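Local atomic coordinates of chloromuconate cycloisomerase (PDB entry 4M0X), a protein that is an enzyme of the enolase superfamily that holds a manganese ion in its barrel domain. Residues 196-201 and 246-251; 235-240 and 264-269. One frame throughout, in Å; residues are numbered along the deposited sequence.

Contact 1: residues 196-201 and 246-251; sequences DPNGRW and ADESVT. With MN (manganese (II) ion), chain C.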
ATOM      1  N   ASP A 196      -4.422 -26.609 -17.245  1.00 23.56           N
ATOM      2  CA  ASP A 196      -3.238 -25.845 -17.665  1.00 23.44           C
ATOM      3  C   ASP A 196      -3.325 -25.231 -19.072  1.00 23.38           C
ATOM      4  O   ASP A 196      -2.953 -25.873 -20.054  1.00 23.03           O
ATOM      5  CB  ASP A 196      -1.996 -26.716 -17.580  1.00 24.75           C
ATOM      6  CG  ASP A 196      -0.733 -25.905 -17.679  1.00 26.66           C
ATOM      7  OD1 ASP A 196      -0.869 -24.684 -17.860  1.00 26.63           O
ATOM      8  OD2 ASP A 196       0.380 -26.466 -17.579  1.00 28.23           O
ATOM      9  N   PRO A 197      -3.832 -23.992 -19.171  1.00 23.10           N
ATOM     10  CA  PRO A 197      -3.894 -23.251 -20.417  1.00 22.70           C
ATOM     11  C   PRO A 197      -2.533 -22.726 -20.880  1.00 24.51           C
ATOM     12  O   PRO A 197      -2.451 -22.072 -21.904  1.00 25.38           O
ATOM     13  CB  PRO A 197      -4.776 -22.051 -20.063  1.00 22.58           C
ATOM     14  CG  PRO A 197      -5.488 -22.429 -18.817  1.00 24.16           C
ATOM     15  CD  PRO A 197      -4.539 -23.300 -18.082  1.00 23.15           C
ATOM     16  N   ASN A 198      -1.468 -22.966 -20.133  1.00 25.88           N
ATOM     17  CA  ASN A 198      -0.156 -22.551 -20.581  1.00 28.94           C
ATOM     18  C   ASN A 198      -0.068 -21.050 -20.756  1.00 31.03           C
ATOM     19  O   ASN A 198       0.608 -20.554 -21.654  1.00 31.98           O
ATOM     20  CB  ASN A 198       0.221 -23.282 -21.870  1.00 31.30           C
ATOM     21  CG  ASN A 198       0.530 -24.758 -21.626  1.00 34.51           C
ATOM     22  OD1 ASN A 198       1.549 -25.077 -21.024  1.00 38.50           O
ATOM     23  ND2 ASN A 198      -0.350 -25.664 -22.088  1.00 34.87           N
ATOM     24  N   GLY A 199      -0.775 -20.335 -19.889  1.00 32.15           N
ATOM     25  CA  GLY A 199      -0.749 -18.882 -19.861  1.00 33.47           C
ATOM     26  C   GLY A 199      -1.349 -18.209 -21.080  1.00 35.36           C
ATOM     27  O   GLY A 199      -1.082 -17.043 -21.332  1.00 37.78           O
ATOM     28  N   ARG A 200      -2.174 -18.941 -21.829  1.00 36.56           N
ATOM     29  CA  ARG A 200      -2.697 -18.475 -23.126  1.00 34.67           C
ATOM     30  C   ARG A 200      -4.076 -17.827 -22.995  1.00 31.44           C
ATOM     31  O   ARG A 200      -4.613 -17.317 -23.976  1.00 30.05           O
ATOM     32  CB  ARG A 200      -2.761 -19.628 -24.140  1.00 34.36           C
ATOM     33  CG  ARG A 200      -1.435 -20.278 -24.466  1.00 39.88           C
ATOM     34  CD  ARG A 200      -0.934 -19.910 -25.857  1.00 50.09           C
ATOM     35  NE  ARG A 200       0.263 -19.052 -25.834  1.00 60.50           N
ATOM     36  CZ  ARG A 200       1.393 -19.307 -26.496  1.00 61.63           C
ATOM     37  NH1 ARG A 200       1.490 -20.394 -27.258  1.00 69.29           N
ATOM     38  NH2 ARG A 200       2.420 -18.470 -26.412  1.00 56.88           N
ATOM     39  N   TRP A 201      -4.650 -17.855 -21.796  1.00 27.36           N
ATOM     40  CA  TRP A 201      -5.963 -17.287 -21.600  1.00 26.09           C
ATOM     41  C   TRP A 201      -5.892 -15.822 -21.224  1.00 25.38           C
ATOM     42  O   TRP A 201      -4.963 -15.392 -20.550  1.00 25.99           O
ATOM     43  CB  TRP A 201      -6.670 -18.061 -20.516  1.00 26.72           C
ATOM     44  CG  TRP A 201      -7.371 -19.251 -21.041  1.00 27.30           C
ATOM     45  CD1 TRP A 201      -7.232 -19.813 -22.283  1.00 26.69           C
ATOM     46  CD2 TRP A 201      -8.310 -20.063 -20.335  1.00 26.72           C
ATOM     47  NE1 TRP A 201      -8.039 -20.914 -22.389  1.00 25.62           N
ATOM     48  CE2 TRP A 201      -8.713 -21.090 -21.211  1.00 25.87           C
ATOM     49  CE3 TRP A 201      -8.858 -20.019 -19.046  1.00 26.02           C
ATOM     50  CZ2 TRP A 201      -9.656 -22.056 -20.845  1.00 25.66           C
ATOM     51  CZ3 TRP A 201      -9.795 -20.985 -18.687  1.00 25.20           C
ATOM     52  CH2 TRP A 201     -10.181 -21.985 -19.582  1.00 25.17           C
ATOM     53  N   ALA A 246       1.573 -21.163 -10.177  1.00 19.19           N
ATOM     54  CA  ALA A 246       2.549 -20.628 -11.076  1.00 17.60           C
ATOM     55  C   ALA A 246       3.383 -21.760 -11.652  1.00 18.47           C
ATOM     56  O   ALA A 246       3.801 -22.679 -10.928  1.00 17.54           O
ATOM     57  CB  ALA A 246       3.434 -19.660 -10.332  1.00 17.05           C
ATOM     58  N   ASP A 247       3.621 -21.696 -12.957  1.00 19.48           N
ATOM     59  CA  ASP A 247       4.527 -22.603 -13.622  1.00 20.69           C
ATOM     60  C   ASP A 247       5.497 -21.700 -14.387  1.00 22.66           C
ATOM     61  O   ASP A 247       6.539 -21.319 -13.830  1.00 22.46           O
ATOM     62  CB  ASP A 247       3.786 -23.590 -14.531  1.00 21.33           C
ATOM     63  CG  ASP A 247       4.740 -24.436 -15.395  1.00 22.52           C
ATOM     64  OD1 ASP A 247       5.974 -24.377 -15.162  1.00 23.07           O
ATOM     65  OD2 ASP A 247       4.267 -25.141 -16.318  1.00 21.24           O
ATOM     66  N   GLU A 248       5.138 -21.319 -15.622  1.00 23.25           N
ATOM     67  CA  GLU A 248       5.927 -20.374 -16.438  1.00 23.62           C
ATOM     68  C   GLU A 248       6.354 -19.116 -15.673  1.00 24.51           C
ATOM     69  O   GLU A 248       7.351 -18.490 -16.028  1.00 24.70           O
ATOM     70  CB  GLU A 248       5.112 -19.885 -17.644  1.00 25.10           C
ATOM     71  CG  GLU A 248       4.935 -20.845 -18.812  1.00 24.89           C
ATOM     72  CD  GLU A 248       3.747 -21.761 -18.615  1.00 28.65           C
ATOM     73  OE1 GLU A 248       3.284 -21.959 -17.439  1.00 29.96           O
ATOM     74  OE2 GLU A 248       3.269 -22.294 -19.643  1.00 30.62           O
ATOM     75  N   SER A 249       5.570 -18.729 -14.658  1.00 23.81           N
ATOM     76  CA  SER A 249       5.831 -17.535 -13.867  1.00 22.41           C
ATOM     77  C   SER A 249       6.919 -17.739 -12.832  1.00 22.89           C
ATOM     78  O   SER A 249       7.502 -16.747 -12.386  1.00 23.57           O
ATOM     79  CB  SER A 249       4.557 -17.048 -13.173  1.00 22.43           C
ATOM     80  OG  SER A 249       3.678 -16.371 -14.070  1.00 22.41           O
ATOM     81  N   VAL A 250       7.161 -18.998 -12.421  1.00 21.85           N
ATOM     82  CA  VAL A 250       8.283 -19.337 -11.526  1.00 20.50           C
ATOM     83  C   VAL A 250       9.364 -20.096 -12.220  1.00 21.04           C
ATOM     84  O   VAL A 250       9.313 -21.322 -12.348  1.00 21.90           O
ATOM     85  CB  VAL A 250       7.950 -20.286 -10.369  1.00 19.62           C
ATOM     86  CG1 VAL A 250       8.108 -19.589  -9.020  1.00 19.47           C
ATOM     87  CG2 VAL A 250       6.634 -21.008 -10.564  1.00 18.32           C
ATOM     88  N   THR A 251      10.382 -19.397 -12.644  1.00 21.36           N
ATOM     89  CA  THR A 251      11.494 -20.128 -13.189  1.00 22.12           C
ATOM     90  C   THR A 251      12.724 -19.738 -12.452  1.00 22.84           C
ATOM     91  O   THR A 251      13.748 -20.341 -12.644  1.00 26.08           O
ATOM     92  CB  THR A 251      11.720 -19.825 -14.654  1.00 21.01           C
ATOM     93  OG1 THR A 251      12.154 -18.466 -14.760  1.00 20.83           O
ATOM     94  CG2 THR A 251      10.437 -20.048 -15.455  1.00 19.97           C
TER
HETATM   95 MN    MN C 401       2.385 -26.072 -17.059  1.00 27.26          MN
HETATM   96  O   HOH W   1       1.708 -23.971 -17.317  1.00 15.89           O
HETATM   97  O   HOH W   2       3.224 -25.281 -19.270  1.00 30.04           O
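Asp-196 and Asp-247 face each other across one manganese ion. In Asp-196, the bond to CB points toward 246-251, with CG anti to the backbone N (chi1 -166°). CG lies 3.2 Å from the manganese. The two oxygens do different work. OD2 binds the manganese at 2.1 Å. OD1 stays off the metal and accepts a hydrogen bond from the backbone N of Asn-198 at 2.9 Å, from above the carboxylate plane, which makes an Asx turn. OD1 also takes a hydrogen bond from a metal-bound water. Both segments run from the C-terminal ends of strands into the loops that follow, in the (beta/alpha)-barrel domain of the enolase superfamily. Glu-222, from the strand between them, completes the protein ligands. Asp-247 OD2 binds the ion at 2.2 Å, while its OD1 forms a salt bridge with Lys-271. Asp-196 OD2 and Asp-247 OD2 lie 4.3 Å apart, and the metal between them probably offsets their like charges. Glu-248 works one shell out. Its chain bends at chi2 (86°), and OE1 accepts at 2.6 Å from the water that also donates to Asp-196 OD1. A second metal-bound water donates to Glu-248 OE2 at 3.0 Å.

Contact 2: residues 235-240 and 264-269; sequences RLRDKL and AVSAFA
Ala-264 meets Arg-237 through its backbone: the Ala-264 O lies 4.1 Å from Arg-237 CB. Here, in the (beta/alpha)-barrel domain, helix 230-239 packs on the loop that leads into strand 267-270. The Ala-264 methyl points away from 235-240 and packs on Thr-230, earlier in the same helix. At Val-265 the backbones come nearest, with the CA atoms of Arg-237 and Val-265 6.1 Å apart. The Val-265 side chain also turns away, onto Leu-233. The Val-265 carbonyl does the touching. Arg-237 has CG anti to the backbone N (chi1 -178°), and its extended chain brings the guanidinium beside this carbonyl. Val-265 O comes over one guanidinium face rather than in line with an N-H. Its 2.8 Å approach to Arg-237 NH1 is therefore not a hydrogen bond. NH1 makes a weak one to Gly-263 O. The main polar partner of Arg-237 is Glu-203 of the fourth subunit, a salt bridge to NH2 that ties this contact to the assembly. Ser-266 follows, its CA over the same guanidinium face. One water joins the two side chains: it accepts from Arg-237 NH2 at 3.0 Å and lies 2.9 Å from Ser-266 OG.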
ATOM      1  N   ARG A 235      -5.430 -11.047  -8.768  1.00 21.55           N
ATOM      2  CA  ARG A 235      -6.871 -10.806  -8.776  1.00 23.55           C
ATOM      3  C   ARG A 235      -7.595 -12.144  -8.878  1.00 26.60           C
ATOM      4  O   ARG A 235      -8.667 -12.297  -8.272  1.00 28.59           O
ATOM      5  CB  ARG A 235      -7.347  -9.953  -9.951  1.00 24.93           C
ATOM      6  CG  ARG A 235      -7.233  -8.454  -9.785  1.00 27.64           C
ATOM      7  CD  ARG A 235      -7.346  -7.771 -11.148  1.00 30.58           C
ATOM      8  NE  ARG A 235      -6.352  -6.703 -11.322  1.00 34.72           N
ATOM      9  CZ  ARG A 235      -5.494  -6.586 -12.356  1.00 38.68           C
ATOM     10  NH1 ARG A 235      -5.488  -7.483 -13.346  1.00 35.34           N
ATOM     11  NH2 ARG A 235      -4.625  -5.557 -12.410  1.00 38.86           N
ATOM     12  N   LEU A 236      -7.034 -13.089  -9.648  1.00 25.95           N
ATOM     13  CA  LEU A 236      -7.641 -14.397  -9.851  1.00 26.93           C
ATOM     14  C   LEU A 236      -7.610 -15.194  -8.558  1.00 31.20           C
ATOM     15  O   LEU A 236      -8.624 -15.832  -8.171  1.00 31.27           O
ATOM     16  CB  LEU A 236      -6.911 -15.194 -10.922  1.00 25.49           C
ATOM     17  CG  LEU A 236      -7.406 -15.197 -12.356  1.00 25.10           C
ATOM     18  CD1 LEU A 236      -6.596 -16.253 -13.046  1.00 27.15           C
ATOM     19  CD2 LEU A 236      -8.869 -15.546 -12.527  1.00 24.61           C
ATOM     20  N   ARG A 237      -6.449 -15.145  -7.891  1.00 31.38           N
ATOM     21  CA  ARG A 237      -6.261 -15.877  -6.654  1.00 31.55           C
ATOM     22  C   ARG A 237      -7.322 -15.429  -5.663  1.00 33.30           C
ATOM     23  O   ARG A 237      -7.838 -16.257  -4.919  1.00 36.36           O
ATOM     24  CB  ARG A 237      -4.858 -15.689  -6.102  1.00 31.32           C
ATOM     25  CG  ARG A 237      -4.618 -16.483  -4.851  1.00 31.11           C
ATOM     26  CD  ARG A 237      -3.436 -15.991  -4.042  1.00 35.84           C
ATOM     27  NE  ARG A 237      -3.250 -16.930  -2.932  1.00 45.09           N
ATOM     28  CZ  ARG A 237      -2.175 -17.050  -2.145  1.00 47.03           C
ATOM     29  NH1 ARG A 237      -1.098 -16.264  -2.285  1.00 47.87           N
ATOM     30  NH2 ARG A 237      -2.184 -17.985  -1.200  1.00 46.90           N
ATOM     31  N   ASP A 238      -7.688 -14.143  -5.693  1.00 32.59           N
ATOM     32  CA  ASP A 238      -8.772 -13.629  -4.844  1.00 35.66           C
ATOM     33  C   ASP A 238     -10.185 -14.043  -5.301  1.00 34.12           C
ATOM     34  O   ASP A 238     -10.996 -14.436  -4.492  1.00 33.49           O
ATOM     35  CB  ASP A 238      -8.723 -12.097  -4.677  1.00 40.42           C
ATOM     36  CG  ASP A 238      -7.434 -11.604  -4.013  1.00 49.37           C
ATOM     37  OD1 ASP A 238      -6.865 -12.328  -3.159  1.00 53.07           O
ATOM     38  OD2 ASP A 238      -6.983 -10.473  -4.339  1.00 52.78           O
ATOM     39  N   LYS A 239     -10.510 -13.932  -6.574  1.00 31.07           N
ATOM     40  CA  LYS A 239     -11.877 -14.192  -6.930  1.00 32.71           C
ATOM     41  C   LYS A 239     -12.205 -15.679  -6.792  1.00 35.23           C
ATOM     42  O   LYS A 239     -13.272 -16.028  -6.322  1.00 36.80           O
ATOM     43  CB  LYS A 239     -12.164 -13.700  -8.332  1.00 35.30           C
ATOM     44  CG  LYS A 239     -12.498 -12.217  -8.366  1.00 43.21           C
ATOM     45  CD  LYS A 239     -13.997 -11.957  -8.512  1.00 46.36           C
ATOM     46  CE  LYS A 239     -14.299 -10.467  -8.639  1.00 51.45           C
ATOM     47  NZ  LYS A 239     -13.428  -9.696  -9.593  1.00 51.66           N
ATOM     48  N   LEU A 240     -11.246 -16.538  -7.140  1.00 34.54           N
ATOM     49  CA  LEU A 240     -11.446 -17.957  -7.312  1.00 31.07           C
ATOM     50  C   LEU A 240     -11.569 -18.787  -6.045  1.00 32.89           C
ATOM     51  O   LEU A 240     -10.869 -18.553  -5.064  1.00 33.91           O
ATOM     52  CB  LEU A 240     -10.305 -18.500  -8.148  1.00 32.43           C
ATOM     53  CG  LEU A 240     -10.558 -18.562  -9.649  1.00 34.07           C
ATOM     54  CD1 LEU A 240     -11.124 -17.266 -10.201  1.00 32.29           C
ATOM     55  CD2 LEU A 240      -9.254 -18.923 -10.335  1.00 33.44           C
ATOM     56  N   ALA A 264       0.481 -13.421  -5.249  1.00 25.35           N
ATOM     57  CA  ALA A 264      -0.094 -13.672  -6.566  1.00 26.84           C
ATOM     58  C   ALA A 264      -0.493 -15.121  -6.911  1.00 25.76           C
ATOM     59  O   ALA A 264      -1.189 -15.331  -7.905  1.00 25.70           O
ATOM     60  CB  ALA A 264       0.831 -13.113  -7.656  1.00 27.68           C
ATOM     61  N   VAL A 265      -0.054 -16.109  -6.139  1.00 24.08           N
ATOM     62  CA  VAL A 265      -0.426 -17.482  -6.438  1.00 24.52           C
ATOM     63  C   VAL A 265      -0.526 -18.371  -5.199  1.00 26.30           C
ATOM     64  O   VAL A 265      -0.046 -18.019  -4.131  1.00 26.79           O
ATOM     65  CB  VAL A 265       0.540 -18.158  -7.468  1.00 24.01           C
ATOM     66  CG1 VAL A 265       0.310 -17.673  -8.900  1.00 22.88           C
ATOM     67  CG2 VAL A 265       1.990 -18.008  -7.058  1.00 22.26           C
ATOM     68  N   SER A 266      -1.111 -19.555  -5.367  1.00 27.18           N
ATOM     69  CA  SER A 266      -1.267 -20.500  -4.269  1.00 26.25           C
ATOM     70  C   SER A 266      -0.142 -21.519  -4.215  1.00 26.02           C
ATOM     71  O   SER A 266       0.149 -22.059  -3.126  1.00 28.61           O
ATOM     72  CB  SER A 266      -2.607 -21.254  -4.392  1.00 25.63           C
ATOM     73  OG  SER A 266      -3.695 -20.364  -4.403  1.00 26.17           O
ATOM     74  N   ALA A 267       0.447 -21.824  -5.376  1.00 23.88           N
ATOM     75  CA  ALA A 267       1.478 -22.851  -5.461  1.00 22.71           C
ATOM     76  C   ALA A 267       2.577 -22.633  -6.510  1.00 23.87           C
ATOM     77  O   ALA A 267       2.480 -21.778  -7.385  1.00 23.88           O
ATOM     78  CB  ALA A 267       0.845 -24.198  -5.656  1.00 20.83           C
ATOM     79  N   PHE A 268       3.636 -23.426  -6.393  1.00 24.90           N
ATOM     80  CA  PHE A 268       4.666 -23.501  -7.415  1.00 26.53           C
ATOM     81  C   PHE A 268       4.612 -24.847  -8.102  1.00 28.80           C
ATOM     82  O   PHE A 268       4.387 -25.869  -7.456  1.00 32.75           O
ATOM     83  CB  PHE A 268       6.062 -23.268  -6.818  1.00 24.74           C
ATOM     84  CG  PHE A 268       6.260 -21.876  -6.286  1.00 24.87           C
ATOM     85  CD1 PHE A 268       5.416 -20.840  -6.669  1.00 25.22           C
ATOM     86  CD2 PHE A 268       7.301 -21.594  -5.427  1.00 25.33           C
ATOM     87  CE1 PHE A 268       5.594 -19.565  -6.180  1.00 26.50           C
ATOM     88  CE2 PHE A 268       7.525 -20.315  -4.963  1.00 24.88           C
ATOM     89  CZ  PHE A 268       6.664 -19.295  -5.331  1.00 27.28           C
ATOM     90  N   ALA A 269       4.787 -24.850  -9.418  1.00 28.51           N
ATOM     91  CA  ALA A 269       5.106 -26.078 -10.119  1.00 25.54           C
ATOM     92  C   ALA A 269       6.628 -26.142 -10.132  1.00 24.27           C
ATOM     93  O   ALA A 269       7.277 -25.278 -10.706  1.00 22.71           O
ATOM     94  CB  ALA A 269       4.551 -26.030 -11.525  1.00 26.37           C
TER
HETATM   95  O   HOH W   3      -4.016 -20.278  -1.546  1.00 37.24           O

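Overall arrangement
Both contacts are buried and lie in the barrel domain, their centres about 12 Å apart. Contact 1 is nearer the centre of the chain, at the C-terminal ends of strands 192-196 and 244-246, where the loops meet at the manganese. Contact 2 lies farther out, just before the N-terminal end of strand 267-270, where a helix on the barrel's outside meets a loop and a neighbouring subunit reaches in. Their chemistry follows: acidic groups, metal and waters in contact 1, one arginine whose guanidinium face meets a carbonyl in contact 2. Adjacent strands join them. Ala-246 probably hydrogen-bonds to Ala-267 and Ala-269, and Val-250 CG1 packs on Phe-268 CD1 at 3.8 Å.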